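Local coordinates for putative aliphatic sulfonates-binding protein (Escherichia coli, PDB 2X26), which probably binds aliphatic sulfonates in the periplasm and hands them to an ABC transporter for uptake, at residues 88-93 with 154-159; 108-113 with 136-141. All coordinates share one frame; numbering follows the deposited sequence. Where two conformers were deposited one is given.

Contact 1 (88-93 with 154-159); sequences VILVAE and DAWAIW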
loop_
_atom_site.group_PDB
_atom_site.type_symbol
_atom_site.label_atom_id
_atom_site.label_comp_id
_atom_site.label_asym_id
_atom_site.label_seq_id
_atom_site.Cartn_x
_atom_site.Cartn_y
_atom_site.Cartn_z
ATOM N N VAL A 88 -10.981 4.588 -8.262
ATOM C CA VAL A 88 -12.021 5.173 -9.144
ATOM C C VAL A 88 -13.053 6.091 -8.485
ATOM O O VAL A 88 -13.251 6.050 -7.267
ATOM C CB VAL A 88 -12.782 4.031 -9.854
ATOM C CG1 VAL A 88 -11.806 3.158 -10.662
ATOM C CG2 VAL A 88 -13.595 3.181 -8.807
ATOM N N ILE A 89 -13.704 6.925 -9.306
ATOM C CA ILE A 89 -14.973 7.545 -8.956
ATOM C C ILE A 89 -16.068 6.865 -9.783
ATOM O O ILE A 89 -15.978 6.829 -11.036
ATOM C CB ILE A 89 -14.941 9.060 -9.267
ATOM C CG1 ILE A 89 -13.817 9.738 -8.500
ATOM C CG2 ILE A 89 -16.319 9.727 -8.966
ATOM C CD1 ILE A 89 -13.634 11.273 -8.855
ATOM N N LEU A 90 -17.049 6.291 -9.097
ATOM C CA LEU A 90 -18.150 5.615 -9.750
ATOM C C LEU A 90 -19.394 6.440 -9.742
ATOM O O LEU A 90 -19.713 7.093 -8.747
ATOM C CB LEU A 90 -18.497 4.338 -9.000
ATOM C CG LEU A 90 -17.466 3.219 -8.962
ATOM C CD1 LEU A 90 -17.966 2.171 -7.979
ATOM C CD2 LEU A 90 -17.244 2.584 -10.378
ATOM N N VAL A 91 -20.134 6.344 -10.834
ATOM C CA VAL A 91 -21.491 6.904 -10.891
ATOM C C VAL A 91 -22.363 5.836 -11.451
ATOM O O VAL A 91 -21.841 4.836 -11.932
ATOM C CB VAL A 91 -21.575 8.175 -11.784
ATOM C CG1 VAL A 91 -20.707 9.284 -11.165
ATOM C CG2 VAL A 91 -21.037 7.867 -13.213
ATOM N N ALA A 92 -23.684 6.024 -11.407
ATOM C CA ALA A 92 -24.593 5.061 -12.055
ATOM C C ALA A 92 -24.419 5.123 -13.571
ATOM O O ALA A 92 -24.168 6.222 -14.098
ATOM C CB ALA A 92 -26.069 5.352 -11.636
ATOM N N GLU A 93 -24.528 3.993 -14.294
ATOM C CA GLU A 93 -24.317 3.975 -15.765
ATOM C C GLU A 93 -24.961 5.125 -16.541
ATOM O O GLU A 93 -24.290 5.826 -17.351
ATOM C CB GLU A 93 -24.814 2.654 -16.352
ATOM C CG GLU A 93 -23.927 1.491 -16.013
ATOM C CD GLU A 93 -24.445 0.163 -16.543
ATOM O OE1 GLU A 93 -25.669 -0.087 -16.453
ATOM O OE2 GLU A 93 -23.609 -0.636 -17.032
ATOM N N ASP A 154 -24.472 10.824 -5.335
ATOM C CA ASP A 154 -24.428 10.638 -6.783
ATOM C C ASP A 154 -23.197 9.949 -7.300
ATOM O O ASP A 154 -23.181 9.484 -8.433
ATOM C CB ASP A 154 -24.666 11.961 -7.493
ATOM C CG ASP A 154 -26.012 12.536 -7.091
ATOM O OD1 ASP A 154 -27.000 11.750 -7.135
ATOM O OD2 ASP A 154 -26.033 13.682 -6.623
ATOM N N ALA A 155 -22.155 9.907 -6.481
ATOM C CA ALA A 155 -20.900 9.311 -6.888
ATOM C C ALA A 155 -20.198 8.746 -5.656
ATOM O O ALA A 155 -20.430 9.234 -4.541
ATOM C CB ALA A 155 -19.998 10.348 -7.575
ATOM N N TRP A 156 -19.346 7.742 -5.867
ATOM C CA TRP A 156 -18.632 7.049 -4.799
ATOM C C TRP A 156 -17.173 6.908 -5.242
ATOM O O TRP A 156 -16.853 6.292 -6.281
ATOM C CB TRP A 156 -19.260 5.676 -4.510
ATOM C CG TRP A 156 -18.613 4.864 -3.407
ATOM C CD1 TRP A 156 -17.910 5.332 -2.352
ATOM C CD2 TRP A 156 -18.701 3.450 -3.230
ATOM N NE1 TRP A 156 -17.504 4.293 -1.542
ATOM C CE2 TRP A 156 -17.989 3.128 -2.063
ATOM C CE3 TRP A 156 -19.278 2.415 -3.980
ATOM C CZ2 TRP A 156 -17.838 1.821 -1.610
ATOM C CZ3 TRP A 156 -19.137 1.103 -3.516
ATOM C CH2 TRP A 156 -18.425 0.827 -2.352
ATOM N N ALA A 157 -16.288 7.522 -4.481
ATOM C CA ALA A 157 -14.860 7.394 -4.788
ATOM C C ALA A 157 -14.334 6.298 -3.885
ATOM O O ALA A 157 -14.497 6.362 -2.657
ATOM C CB ALA A 157 -14.146 8.723 -4.546
ATOM N N ILE A 158 -13.779 5.252 -4.498
ATOM C CA ILE A 158 -13.424 4.015 -3.785
ATOM C C ILE A 158 -12.329 3.224 -4.486
ATOM O O ILE A 158 -12.048 3.432 -5.675
ATOM C CB ILE A 158 -14.733 3.120 -3.597
ATOM C CG1 ILE A 158 -14.515 1.967 -2.582
ATOM C CG2 ILE A 158 -15.263 2.654 -4.936
ATOM C CD1 ILE A 158 -14.165 2.437 -1.165
ATOM N N TRP A 159 -11.664 2.343 -3.721
ATOM C CA TRP A 159 -10.599 1.491 -4.215
ATOM C C TRP A 159 -11.061 0.040 -4.438
ATOM O O TRP A 159 -12.164 -0.356 -4.039
ATOM C CB TRP A 159 -9.414 1.520 -3.244
ATOM C CG TRP A 159 -9.768 1.174 -1.823
ATOM C CD1 TRP A 159 -9.707 -0.040 -1.238
ATOM C CD2 TRP A 159 -10.220 2.101 -0.798
ATOM N NE1 TRP A 159 -10.096 0.044 0.100
ATOM C CE2 TRP A 159 -10.396 1.357 0.390
ATOM C CE3 TRP A 159 -10.433 3.496 -0.771
ATOM C CZ2 TRP A 159 -10.822 1.950 1.612
ATOM C CZ3 TRP A 159 -10.836 4.086 0.455
ATOM C CH2 TRP A 159 -11.050 3.316 1.600
HETATM O O HOH W 1 -24.940 8.150 -9.937
#

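Contact 2 (108-113 with 136-141); sequences VAFQKG and PTYLTP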
loop_
_atom_site.group_PDB
_atom_site.type_symbol
_atom_site.label_atom_id
_atom_site.label_comp_id
_atom_site.label_asym_id
_atom_site.label_seq_id
_atom_site.Cartn_x
_atom_site.Cartn_y
_atom_site.Cartn_z
ATOM N N VAL A 108 -20.799 13.444 -2.995
ATOM C CA VAL A 108 -19.844 12.408 -3.317
ATOM C C VAL A 108 -19.419 11.688 -2.032
ATOM O O VAL A 108 -18.861 12.332 -1.125
ATOM C CB VAL A 108 -18.622 13.023 -4.006
ATOM C CG1 VAL A 108 -17.600 11.916 -4.385
ATOM C CG2 VAL A 108 -19.026 13.851 -5.283
ATOM N N ALA A 109 -19.590 10.362 -1.973
ATOM C CA ALA A 109 -19.187 9.607 -0.801
ATOM C C ALA A 109 -17.751 9.117 -0.957
ATOM O O ALA A 109 -17.364 8.718 -2.057
ATOM C CB ALA A 109 -20.090 8.421 -0.631
ATOM N N PHE A 110 -16.999 9.125 0.145
ATOM C CA PHE A 110 -15.631 8.542 0.230
ATOM C C PHE A 110 -15.171 8.570 1.678
ATOM O O PHE A 110 -15.723 9.335 2.470
ATOM C CB PHE A 110 -14.632 9.350 -0.615
ATOM C CG PHE A 110 -14.535 10.817 -0.210
ATOM C CD1 PHE A 110 -13.494 11.281 0.611
ATOM C CD2 PHE A 110 -15.514 11.724 -0.624
ATOM C CE1 PHE A 110 -13.443 12.642 0.984
ATOM C CE2 PHE A 110 -15.479 13.065 -0.221
ATOM C CZ PHE A 110 -14.431 13.508 0.568
ATOM N N GLN A 111 -14.098 7.845 2.001
ATOM C CA GLN A 111 -13.564 7.829 3.364
ATOM C C GLN A 111 -12.604 8.990 3.610
ATOM O O GLN A 111 -11.655 9.202 2.853
ATOM C CB GLN A 111 -12.870 6.479 3.682
ATOM C CG GLN A 111 -12.472 6.400 5.163
ATOM C CD GLN A 111 -11.880 5.036 5.533
ATOM O OE1 GLN A 111 -12.582 4.128 5.934
ATOM N NE2 GLN A 111 -10.586 4.932 5.449
ATOM N N LYS A 112 -12.854 9.771 4.667
ATOM C CA LYS A 112 -11.987 10.918 4.946
ATOM C C LYS A 112 -10.557 10.436 5.171
ATOM O O LYS A 112 -10.325 9.450 5.895
ATOM C CB LYS A 112 -12.467 11.736 6.177
ATOM C CG LYS A 112 -11.625 13.024 6.375
ATOM C CD LYS A 112 -12.134 13.904 7.551
ATOM C CE LYS A 112 -10.983 14.805 8.051
ATOM N NZ LYS A 112 -11.415 15.811 9.058
ATOM N N GLY A 113 -9.601 11.134 4.555
ATOM C CA GLY A 113 -8.201 10.863 4.821
ATOM C C GLY A 113 -7.650 9.694 4.038
ATOM O O GLY A 113 -6.470 9.388 4.162
ATOM N N PRO A 136 -19.024 17.007 0.225
ATOM C CA PRO A 136 -18.237 15.810 0.560
ATOM C C PRO A 136 -18.942 15.062 1.615
ATOM O O PRO A 136 -19.439 15.677 2.592
ATOM C CB PRO A 136 -16.926 16.390 1.124
ATOM C CG PRO A 136 -16.827 17.763 0.490
ATOM C CD PRO A 136 -18.271 18.234 0.565
ATOM N N THR A 137 -19.026 13.748 1.433
ATOM C CA THR A 137 -19.877 12.930 2.273
ATOM C C THR A 137 -18.992 11.827 2.862
ATOM O O THR A 137 -18.695 10.837 2.179
ATOM C CB THR A 137 -20.994 12.333 1.427
ATOM O OG1 THR A 137 -21.738 13.397 0.794
ATOM C CG2 THR A 137 -21.906 11.551 2.285
ATOM N N TYR A 138 -18.543 12.050 4.095
ATOM C CA TYR A 138 -17.441 11.255 4.650
ATOM C C TYR A 138 -17.972 9.950 5.216
ATOM O O TYR A 138 -18.672 9.966 6.215
ATOM C CB TYR A 138 -16.709 12.052 5.729
ATOM C CG TYR A 138 -16.089 13.369 5.223
ATOM C CD1 TYR A 138 -14.978 13.341 4.395
ATOM C CD2 TYR A 138 -16.613 14.632 5.611
ATOM C CE1 TYR A 138 -14.378 14.505 3.937
ATOM C CE2 TYR A 138 -16.014 15.827 5.128
ATOM C CZ TYR A 138 -14.889 15.731 4.293
ATOM O OH TYR A 138 -14.226 16.840 3.771
ATOM N N LEU A 139 -17.664 8.824 4.556
ATOM C CA LEU A 139 -18.240 7.524 4.946
ATOM C C LEU A 139 -17.251 6.401 4.707
ATOM O O LEU A 139 -16.585 6.398 3.702
ATOM C CB LEU A 139 -19.453 7.236 4.077
ATOM C CG LEU A 139 -20.638 8.223 4.218
ATOM C CD1 LEU A 139 -21.724 7.907 3.197
ATOM C CD2 LEU A 139 -21.143 8.060 5.636
ATOM N N THR A 140 -17.258 5.382 5.566
ATOM C CA THR A 140 -16.397 4.221 5.315
ATOM C C THR A 140 -17.043 3.355 4.218
ATOM O O THR A 140 -18.187 3.605 3.852
ATOM C CB THR A 140 -16.168 3.453 6.602
ATOM O OG1 THR A 140 -17.430 2.966 7.067
ATOM C CG2 THR A 140 -15.543 4.404 7.673
ATOM N N PRO A 141 -16.304 2.412 3.625
ATOM C CA PRO A 141 -16.811 1.796 2.407
ATOM C C PRO A 141 -18.176 1.115 2.580
ATOM O O PRO A 141 -19.019 1.299 1.707
ATOM C CB PRO A 141 -15.725 0.769 2.044
ATOM C CG PRO A 141 -14.488 1.368 2.587
ATOM C CD PRO A 141 -14.905 2.015 3.893
#

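Contact 1 (88-93 with 154-159)
Leu90 reaches across to both Trp156 and Ile158 through a single methyl: CD1 lies 4.2 Å from Trp156 CE3, obliquely to the ring, and 4.1 Å from Ile158 CG2. Trp156 starts with CG anti to its backbone N (chi1 -179°), and its indole lies alongside its strand neighbour Ile158, whose CB rests 3.5 Å above the ring plane, toward the rim. In Ile158 it is CG1 that takes the anti place (chi1 -167°), which leaves CG2 to meet Leu90 while CD1 leads off over a face of the Trp159 ring. Tyr163 of helix 162-169 covers Val88 and Leu90, and helix 141-149 packs on Trp156, so large apolar groups suit this face.

The other face is built differently. Ile89 spreads its two branches over two alanines, CG2 to Ala155 CB at 4.0 Å and CG1 to Ala157 CB at 4.1 Å. Such small partners suit the close non-hydrogen-bonded pair Ile89-Ala157, and Leu119 and Leu120 of helix 115-126 press on the isoleucine from outside.

Between the faces, Val88 pairs with Ile158 and Leu90 with Trp156 through two hydrogen bonds each; the bond from Leu90 N to Trp156 O is 2.8 Å long and almost straight at 175°. Beyond the last pair a water continues the ladder, accepting from Ala92 N at 2.9 Å and donating to Asp154 O at 2.7 Å. The backbones of Ile89 and Val91 bond outward to strand 172-177, and Ala155 and Ala157 to Ala109, so the pair sits inside the sheet; side chains meet across it through carbon atoms alone, as befits strands buried between helices.

Contact 2 (108-113 with 136-141)
Phe110 carries its ring between the backbone N and the carbonyl carbon (chi1 58°), whereas Tyr138 sets CG beside its N, opposite the carbonyl carbon (chi1 -60°); the two side chains consequently run side by side in the same direction. Phe110 CZ comes within 3.5 Å of Tyr138 CE1, with the ring planes at 71° in an oblique meeting. Pro136 CB approaches the edge of the Phe110 ring, 3.9 Å from CZ, and Phe131 meets that ring. On the Tyr138 side, Lys112 crosses the phenol with its aliphatic part: CB is 3.5 Å from Tyr138 CD1, and CD lies over one face. Lysine suits this exposed border, for its methylenes pack while its amine continues outward.

On the reverse face, Ala109 CB leaves room for Leu139 CD1, 4.2 Å away, and both residues touch Ala144 of helix 141-149. Thr137 turns its hydroxyl back to Gln135 O, a polar partner on its own edge strand.

The backbones zip in parallel: Thr137 N to Val108 O at 2.9 Å, Phe110 N to Thr137 O at 3.2 Å, and Leu139 N to Phe110 O at 2.9 Å, the last donor standing above the carbonyl plane. Pro136 fits an edge strand, where its missing N-H costs little. Strand 107-110, helix 115-126, which packs on Val108 and Phe110, and strand 135-138 form a beta-alpha-beta unit, recurrent in the lobes of periplasmic binding proteins.

Overall arrangement
Both contacts belong to one mixed five-stranded sheet, ordered 135-138, 107-110, 155-159, 87-92, 172-177, with their centres 11 Å apart. Contact 2 joins the edge strand to its neighbour, and contact 1 pairs the next two strands. The seam between them is the parallel pairing of 107-110 with 155-159, where Ala157 N lies 2.9 Å from Ala109 O in a probable hydrogen bond. Along the chain, contact 2 is nested inside the loop that contact 1 closes. Helices 115-126 and 141-149 pack against residues of both. A second five-stranded sheet lies elsewhere in the chain, consistent with the two-lobed architecture of periplasmic solute-binding proteins.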